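Local coordinates for T9SS C-terminal target domain-containing protein (PDB 5JVK), which belongs to glycoside hydrolase family 39 and probably hydrolyses O-glycosidic bonds within carbohydrate chains, at residues V18-G23 against A92-I97; Y443-T448 against L487-L492; P169-G174 against N213-W218. All coordinates share one frame; numbering follows the deposited sequence.

Contact 1 (V18-G23 against A92-I97); sequences VSTDIG and AVVPEI
Ser19 and its neighbours lie beside Ala92, Val93 and Val94 as one parallel strand against another, and the main chain supplies all three hydrogen bonds. Ser19 uses both of its polar backbone atoms, so that they straddle Val93: its N donates to Ala92 O (3.0 Å, nearly straight at 163°), while its O accepts from Val94 N (3.1 Å). Two residues on, Asp21 N reaches Val94 O at 2.8 Å and carries the pairing just beyond the strand end. CA-H...O contacts, such as Val18 CA to Ala92 O, fill in between these bonds.

The apolar contacts are modest and lie on the face that carries Val18, Thr20, Ala92 and Val94. Here Val18 CG2 meets Ala92 CB at 4.2 Å and Thr20 CG2 meets Val94 CG2 at 4.1 Å, and the helices 118-127 and 403-415 pack over this same face. On the other face a methyl comes up against a carbonyl: Val93 CG1, turned anti to its own N (chi1 -178°), lies 3.3 Å from Asp21 O, which also accepts a hydrogen bond from Lys25 NZ. The same ammonium group binds Ser19 OG.

Two acidic groups come near each other where the strands give way to loops. The aliphatic part of Glu96 lies against Thr20, CB to CB at 3.9 Å. Its extended chain brings OE1 within 4.1 Å of Asp21 OD2, with the carboxylate planes 81° apart. Such closeness might raise the pKa of one slightly, though both residues are exposed to solvent. Asp21 OD1 meanwhile accepts Ile22 N from above the carboxylate plane.

A short early strand, 18-20, running parallel to the domain's last strand, 83-94, at the border of an otherwise antiparallel sheet is consistent with the A'-G pairing of immunoglobulin-like sandwiches.

Contact 2 (Y443-T448 against L487-L492); sequences YTAWTT and LNLSIL
Leu489 reaches across to three successive residues of 443-448, and its branches can be followed one by one. CB sits against the methyl of Thr447, 3.7 Å from CG2. With CG anti to the carbonyl carbon (chi1 -56°), the fork is carried over the opposing backbone: CD1 comes to 3.7 Å from Trp446 O, and CD2 ends 3.8 Å from Ala445 CB. Leu487 CD1 touches that same alanine methyl, which is thus met by two leucines.

Beyond the leucine the contact becomes polar. Thr447 N donates to Ser490 O at 3.0 Å in an almost perfectly straight bond (177°), although it arrives from above the carbonyl plane. Ile491 CA returns a CA-H...O contact to Thr447 O, and Trp446 CB packs on Ser490 O while its indole leads away to Asp297, the partner of NE1. A water accepts from Ser490 N at 3.1 Å and lies within bonding distance of Ala445 O (2.9 Å) and of Leu492 O, bridging the two backbones beside the Thr447-Ser490 bond.

The strands 443-447 and 487-489 run at 51° and belong to different sheets, the first six-stranded and antiparallel, the second a separate two-stranded antiparallel sheet with 453-458. The end of one strand thus meets the segment leaving the other, ahead of strand 494-498, within the beta domain that follows the barrel; an accessory beta domain beside the barrel is known in family 39 enzymes.

Contact 3 (P169-G174 against N213-W218); sequences PLIVFG and NRVTEW
Ile171, Val215 and Trp218 form the apolar centre, with Ile171 alongside the other two. Its CG2, placed anti to the backbone N, meets Trp218 CZ3 at 3.6 Å, the two side chains lying side by side and pointing the same way. Its other branch crosses the valine at about a right angle, CG1 to Val215 CG1 at 3.7 Å. That valine methyl also rests over one face of the indole, 3.4 Å above the plane and offset toward the rim, so the three groups close on one another.

Next outward, Leu170 CD1 lies 3.7 Å from Glu217 CB, and Pro169 CD approaches Arg214 O. The backbones are joined by Ile171 N donating to Glu217 O at 3.1 Å (166°), while Trp218 NE1 makes a weak bond to Val215 O.

At the polar edge the bent chain of Glu217 brings OE2 to 2.6 Å from Thr216 OG1, which donates from above the carboxylate plane; OE1 has a weak, long ion pair with Arg132. Replacing Glu217 by alanine would keep CB against Leu170 but would probably leave the Thr216 hydroxyl without this acceptor and Arg132 without its distant counter-charge.

The two strands are the third and fourth of the eight-stranded barrel, linked by a beta-alpha-beta crossover through helix 194-211, whose Leu204 and Val208 touch Trp218. Helix 153-164 covers Ile171 and Val215 through Met155 and Val159, whereas Leu170 and Val172 meet Glu219 of strand 217-220.

The three contacts sample three modules of one chain: an N-terminal beta domain (contact 1), the (beta/alpha)8 (TIM) barrel (contact 3) and a C-terminal beta domain (contact 2). None touches another. Contacts 1 and 2 are closest, with centres 23 Å apart and nearest atoms about 13 Å apart, and each packs on helices of the central part, 403-415 for contact 1 and 350-366 for contact 2. Contacts 2 and 3 lie on opposite sides of the chain's centre, 37 Å between centres. Only contact 3 belongs to the barrel wall; in related clan GH-A enzymes the acid/base glutamate follows the fourth strand, so 217-220 probably leads toward the active site.

Contact 1 (V18-G23 against A92-I97)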
# COMPACT_ATOMS: atom_id res chain seq x y z
N VAL A 18 1.53 -15.73 7.82
CA VAL A 18 0.50 -14.80 8.27
C VAL A 18 -0.77 -15.60 8.52
O VAL A 18 -1.11 -16.48 7.74
CB VAL A 18 0.21 -13.74 7.19
CG1 VAL A 18 -0.93 -12.82 7.61
CG2 VAL A 18 1.47 -12.94 6.88
N SER A 19 -1.49 -15.27 9.60
CA SER A 19 -2.73 -15.97 9.94
C SER A 19 -3.72 -15.03 10.61
O SER A 19 -3.36 -14.29 11.53
CB SER A 19 -2.41 -17.17 10.85
OG SER A 19 -3.57 -17.92 11.17
N THR A 20 -4.97 -15.06 10.15
CA THR A 20 -6.03 -14.23 10.73
C THR A 20 -6.53 -14.80 12.06
O THR A 20 -6.55 -16.03 12.25
CB THR A 20 -7.24 -14.06 9.78
OG1 THR A 20 -7.82 -15.34 9.51
CG2 THR A 20 -6.81 -13.40 8.48
N ASP A 21 -6.91 -13.91 12.98
CA ASP A 21 -7.56 -14.26 14.25
C ASP A 21 -6.63 -14.99 15.24
O ASP A 21 -5.55 -15.45 14.88
CB ASP A 21 -8.83 -15.10 13.98
CG ASP A 21 -9.92 -14.93 15.05
OD1 ASP A 21 -9.70 -14.24 16.07
OD2 ASP A 21 -11.01 -15.50 14.86
N ILE A 22 -7.06 -15.05 16.49
CA ILE A 22 -6.41 -15.89 17.52
C ILE A 22 -6.70 -17.38 17.27
O ILE A 22 -7.66 -17.72 16.58
CB ILE A 22 -6.85 -15.47 18.95
CG1 ILE A 22 -8.34 -15.74 19.21
CG2 ILE A 22 -6.51 -14.00 19.20
CD1 ILE A 22 -8.81 -15.34 20.59
N GLY A 23 -5.86 -18.25 17.84
CA GLY A 23 -6.09 -19.70 17.79
C GLY A 23 -4.86 -20.54 17.52
O GLY A 23 -3.73 -20.09 17.73
N ALA A 92 2.96 -13.08 11.63
CA ALA A 92 1.95 -12.04 11.86
C ALA A 92 0.60 -12.67 12.16
O ALA A 92 0.01 -13.32 11.29
CB ALA A 92 1.86 -11.13 10.64
N VAL A 93 0.11 -12.49 13.38
CA VAL A 93 -1.25 -12.87 13.77
C VAL A 93 -2.13 -11.62 13.71
O VAL A 93 -2.17 -10.83 14.66
CB VAL A 93 -1.28 -13.53 15.17
CG1 VAL A 93 -2.70 -13.98 15.51
CG2 VAL A 93 -0.32 -14.71 15.21
N VAL A 94 -2.82 -11.45 12.59
CA VAL A 94 -3.55 -10.20 12.27
C VAL A 94 -5.05 -10.34 12.52
O VAL A 94 -5.56 -11.46 12.57
CB VAL A 94 -3.30 -9.76 10.80
CG1 VAL A 94 -1.81 -9.66 10.51
CG2 VAL A 94 -4.00 -10.67 9.79
N PRO A 95 -5.76 -9.20 12.68
CA PRO A 95 -7.22 -9.28 12.82
C PRO A 95 -7.89 -9.69 11.51
O PRO A 95 -7.41 -9.34 10.44
CB PRO A 95 -7.63 -7.86 13.21
CG PRO A 95 -6.53 -7.00 12.69
CD PRO A 95 -5.29 -7.81 12.83
N GLU A 96 -8.97 -10.45 11.62
CA GLU A 96 -9.74 -10.89 10.45
C GLU A 96 -10.67 -9.76 10.02
O GLU A 96 -11.39 -9.20 10.85
CB GLU A 96 -10.54 -12.15 10.79
CG GLU A 96 -11.05 -12.91 9.58
CD GLU A 96 -11.78 -14.19 9.97
OE1 GLU A 96 -11.22 -15.00 10.75
OE2 GLU A 96 -12.91 -14.39 9.48
N ILE A 97 -10.63 -9.42 8.73
CA ILE A 97 -11.45 -8.33 8.18
C ILE A 97 -12.53 -8.92 7.28
O ILE A 97 -12.25 -9.77 6.43
CB ILE A 97 -10.59 -7.31 7.37
CG1 ILE A 97 -9.34 -6.91 8.15
CG2 ILE A 97 -11.42 -6.06 7.05
CD1 ILE A 97 -8.34 -6.09 7.35

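Contact 2 (Y443-T448 against L487-L492)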
# COMPACT_ATOMS: atom_id res chain seq x y z
N TYR A 443 -11.48 6.30 17.67
CA TYR A 443 -10.51 7.39 17.74
C TYR A 443 -9.13 6.80 17.53
O TYR A 443 -8.87 5.68 17.98
CB TYR A 443 -10.54 8.09 19.10
CG TYR A 443 -11.92 8.54 19.53
CD1 TYR A 443 -12.80 7.64 20.13
CD2 TYR A 443 -12.34 9.85 19.33
CE1 TYR A 443 -14.07 8.04 20.52
CE2 TYR A 443 -13.61 10.26 19.72
CZ TYR A 443 -14.47 9.35 20.31
OH TYR A 443 -15.73 9.75 20.70
N THR A 444 -8.24 7.53 16.85
CA THR A 444 -6.84 7.12 16.73
C THR A 444 -5.96 8.18 17.37
O THR A 444 -6.30 9.36 17.34
CB THR A 444 -6.40 6.87 15.27
OG1 THR A 444 -5.05 6.37 15.27
CG2 THR A 444 -6.47 8.13 14.41
N ALA A 445 -4.83 7.76 17.93
CA ALA A 445 -3.93 8.68 18.61
C ALA A 445 -2.47 8.27 18.44
O ALA A 445 -2.13 7.10 18.55
CB ALA A 445 -4.27 8.77 20.09
N TRP A 446 -1.63 9.26 18.15
CA TRP A 446 -0.19 9.05 18.03
C TRP A 446 0.56 10.34 18.31
O TRP A 446 -0.04 11.42 18.35
CB TRP A 446 0.18 8.49 16.65
CG TRP A 446 0.10 9.46 15.49
CD1 TRP A 446 1.07 10.34 15.08
CD2 TRP A 446 -0.98 9.62 14.57
NE1 TRP A 446 0.65 11.04 13.98
CE2 TRP A 446 -0.61 10.62 13.65
CE3 TRP A 446 -2.24 9.01 14.44
CZ2 TRP A 446 -1.45 11.03 12.60
CZ3 TRP A 446 -3.08 9.42 13.40
CH2 TRP A 446 -2.67 10.42 12.49
N THR A 447 1.87 10.22 18.50
CA THR A 447 2.76 11.37 18.65
C THR A 447 3.81 11.34 17.55
O THR A 447 4.25 10.26 17.13
CB THR A 447 3.42 11.43 20.05
OG1 THR A 447 4.24 12.60 20.14
CG2 THR A 447 4.27 10.20 20.35
N THR A 448 4.21 12.52 17.09
CA THR A 448 5.34 12.66 16.17
C THR A 448 6.70 12.57 16.89
O THR A 448 7.73 12.38 16.24
CB THR A 448 5.26 13.99 15.39
OG1 THR A 448 5.21 15.09 16.31
CG2 THR A 448 4.02 14.02 14.51
N LEU A 487 -3.19 8.33 27.96
CA LEU A 487 -2.67 7.62 26.79
C LEU A 487 -1.16 7.80 26.66
O LEU A 487 -0.67 8.93 26.65
CB LEU A 487 -3.33 8.14 25.51
CG LEU A 487 -4.85 8.02 25.40
CD1 LEU A 487 -5.33 8.62 24.09
CD2 LEU A 487 -5.30 6.57 25.52
N ASN A 488 -0.45 6.68 26.55
CA ASN A 488 1.00 6.68 26.36
C ASN A 488 1.30 6.58 24.87
O ASN A 488 1.36 5.49 24.31
CB ASN A 488 1.64 5.53 27.13
CG ASN A 488 1.47 5.67 28.63
OD1 ASN A 488 1.77 6.72 29.20
ND2 ASN A 488 0.98 4.61 29.28
N LEU A 489 1.47 7.74 24.24
CA LEU A 489 1.59 7.83 22.79
C LEU A 489 2.98 7.43 22.31
O LEU A 489 3.99 7.74 22.96
CB LEU A 489 1.28 9.25 22.30
CG LEU A 489 -0.08 9.85 22.68
CD1 LEU A 489 -0.23 11.21 22.01
CD2 LEU A 489 -1.23 8.94 22.29
N SER A 490 3.01 6.73 21.18
CA SER A 490 4.23 6.47 20.43
C SER A 490 4.04 6.93 18.99
O SER A 490 2.96 7.39 18.60
CB SER A 490 4.59 4.98 20.48
OG SER A 490 3.71 4.20 19.69
N ILE A 491 5.09 6.78 18.19
CA ILE A 491 5.01 6.99 16.74
C ILE A 491 3.98 6.06 16.08
O ILE A 491 3.34 6.43 15.10
CB ILE A 491 6.39 6.87 16.04
CG1 ILE A 491 7.01 5.47 16.18
CG2 ILE A 491 7.35 7.94 16.57
CD1 ILE A 491 8.27 5.28 15.37
N LEU A 492 3.81 4.86 16.65
CA LEU A 492 2.83 3.88 16.17
C LEU A 492 1.44 4.25 16.67
O LEU A 492 1.24 4.36 17.88
CB LEU A 492 3.20 2.49 16.69
CG LEU A 492 4.56 1.94 16.25
CD1 LEU A 492 5.12 0.97 17.29
CD2 LEU A 492 4.46 1.29 14.88
O HOH W 1 0.22 6.03 19.90

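Contact 3 (P169-G174 against N213-W218)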
# COMPACT_ATOMS: atom_id res chain seq x y z
N PRO A 169 -7.70 -4.44 -9.91
CA PRO A 169 -6.34 -4.13 -10.37
C PRO A 169 -6.26 -2.82 -11.16
O PRO A 169 -7.15 -2.54 -11.97
CB PRO A 169 -5.98 -5.33 -11.25
CG PRO A 169 -7.26 -6.03 -11.56
CD PRO A 169 -8.38 -5.35 -10.85
N LEU A 170 -5.21 -2.05 -10.89
CA LEU A 170 -4.86 -0.85 -11.66
C LEU A 170 -3.59 -1.17 -12.44
O LEU A 170 -2.65 -1.73 -11.87
CB LEU A 170 -4.63 0.32 -10.71
CG LEU A 170 -4.31 1.71 -11.29
CD1 LEU A 170 -4.87 2.81 -10.39
CD2 LEU A 170 -2.82 1.94 -11.50
N ILE A 171 -3.55 -0.83 -13.72
CA ILE A 171 -2.44 -1.22 -14.60
C ILE A 171 -1.74 0.02 -15.17
O ILE A 171 -2.38 0.86 -15.80
CB ILE A 171 -2.92 -2.11 -15.77
CG1 ILE A 171 -3.65 -3.36 -15.24
CG2 ILE A 171 -1.76 -2.52 -16.68
CD1 ILE A 171 -2.79 -4.36 -14.49
N VAL A 172 -0.43 0.10 -14.94
CA VAL A 172 0.39 1.18 -15.50
C VAL A 172 1.04 0.71 -16.81
O VAL A 172 1.86 -0.21 -16.82
CB VAL A 172 1.41 1.78 -14.48
CG1 VAL A 172 2.48 0.78 -14.03
CG2 VAL A 172 2.07 3.03 -15.05
N PHE A 173 0.62 1.33 -17.91
CA PHE A 173 1.02 0.96 -19.26
C PHE A 173 2.11 1.90 -19.77
O PHE A 173 1.92 3.11 -19.74
CB PHE A 173 -0.19 1.04 -20.20
CG PHE A 173 0.11 0.68 -21.63
CD1 PHE A 173 0.05 -0.64 -22.04
CD2 PHE A 173 0.44 1.65 -22.57
CE1 PHE A 173 0.32 -1.00 -23.35
CE2 PHE A 173 0.72 1.31 -23.88
CZ PHE A 173 0.66 -0.02 -24.27
N GLY A 174 3.22 1.35 -20.26
CA GLY A 174 4.23 2.19 -20.90
C GLY A 174 5.58 1.55 -21.15
O GLY A 174 5.66 0.35 -21.42
N ASN A 213 -14.07 -4.50 -18.34
CA ASN A 213 -14.28 -3.97 -16.99
C ASN A 213 -13.70 -4.87 -15.88
O ASN A 213 -13.99 -4.67 -14.70
CB ASN A 213 -15.77 -3.67 -16.76
CG ASN A 213 -16.26 -2.50 -17.61
OD1 ASN A 213 -15.60 -2.09 -18.57
ND2 ASN A 213 -17.41 -1.96 -17.25
N ARG A 214 -12.87 -5.83 -16.27
CA ARG A 214 -12.00 -6.54 -15.33
C ARG A 214 -10.89 -5.60 -14.82
O ARG A 214 -10.36 -5.80 -13.72
CB ARG A 214 -11.38 -7.77 -15.98
CG ARG A 214 -12.39 -8.81 -16.47
CD ARG A 214 -11.69 -9.95 -17.21
NE ARG A 214 -11.00 -10.85 -16.29
CZ ARG A 214 -10.10 -11.77 -16.65
NH1 ARG A 214 -9.76 -11.95 -17.92
NH2 ARG A 214 -9.54 -12.53 -15.71
N VAL A 215 -10.53 -4.60 -15.63
CA VAL A 215 -9.59 -3.54 -15.27
C VAL A 215 -10.20 -2.19 -15.65
O VAL A 215 -10.27 -1.84 -16.83
CB VAL A 215 -8.24 -3.73 -16.00
CG1 VAL A 215 -7.25 -2.63 -15.62
CG2 VAL A 215 -7.66 -5.11 -15.70
N THR A 216 -10.64 -1.43 -14.64
CA THR A 216 -11.27 -0.12 -14.84
C THR A 216 -10.34 1.08 -14.62
O THR A 216 -10.76 2.23 -14.82
CB THR A 216 -12.51 0.03 -13.93
OG1 THR A 216 -12.17 -0.32 -12.58
CG2 THR A 216 -13.64 -0.87 -14.40
N GLU A 217 -9.10 0.83 -14.20
CA GLU A 217 -8.11 1.90 -13.96
C GLU A 217 -6.84 1.63 -14.76
O GLU A 217 -6.15 0.64 -14.52
CB GLU A 217 -7.77 1.99 -12.47
CG GLU A 217 -8.88 2.54 -11.58
CD GLU A 217 -9.93 1.51 -11.23
OE1 GLU A 217 -9.57 0.41 -10.75
OE2 GLU A 217 -11.13 1.79 -11.42
N TRP A 218 -6.54 2.53 -15.70
CA TRP A 218 -5.37 2.43 -16.57
C TRP A 218 -4.53 3.70 -16.45
O TRP A 218 -5.05 4.80 -16.65
CB TRP A 218 -5.80 2.24 -18.02
CG TRP A 218 -6.47 0.92 -18.28
CD1 TRP A 218 -7.81 0.65 -18.22
CD2 TRP A 218 -5.83 -0.31 -18.66
NE1 TRP A 218 -8.04 -0.67 -18.53
CE2 TRP A 218 -6.85 -1.28 -18.80
CE3 TRP A 218 -4.50 -0.68 -18.88
CZ2 TRP A 218 -6.57 -2.61 -19.17
CZ3 TRP A 218 -4.22 -2.01 -19.25
CH2 TRP A 218 -5.26 -2.95 -19.38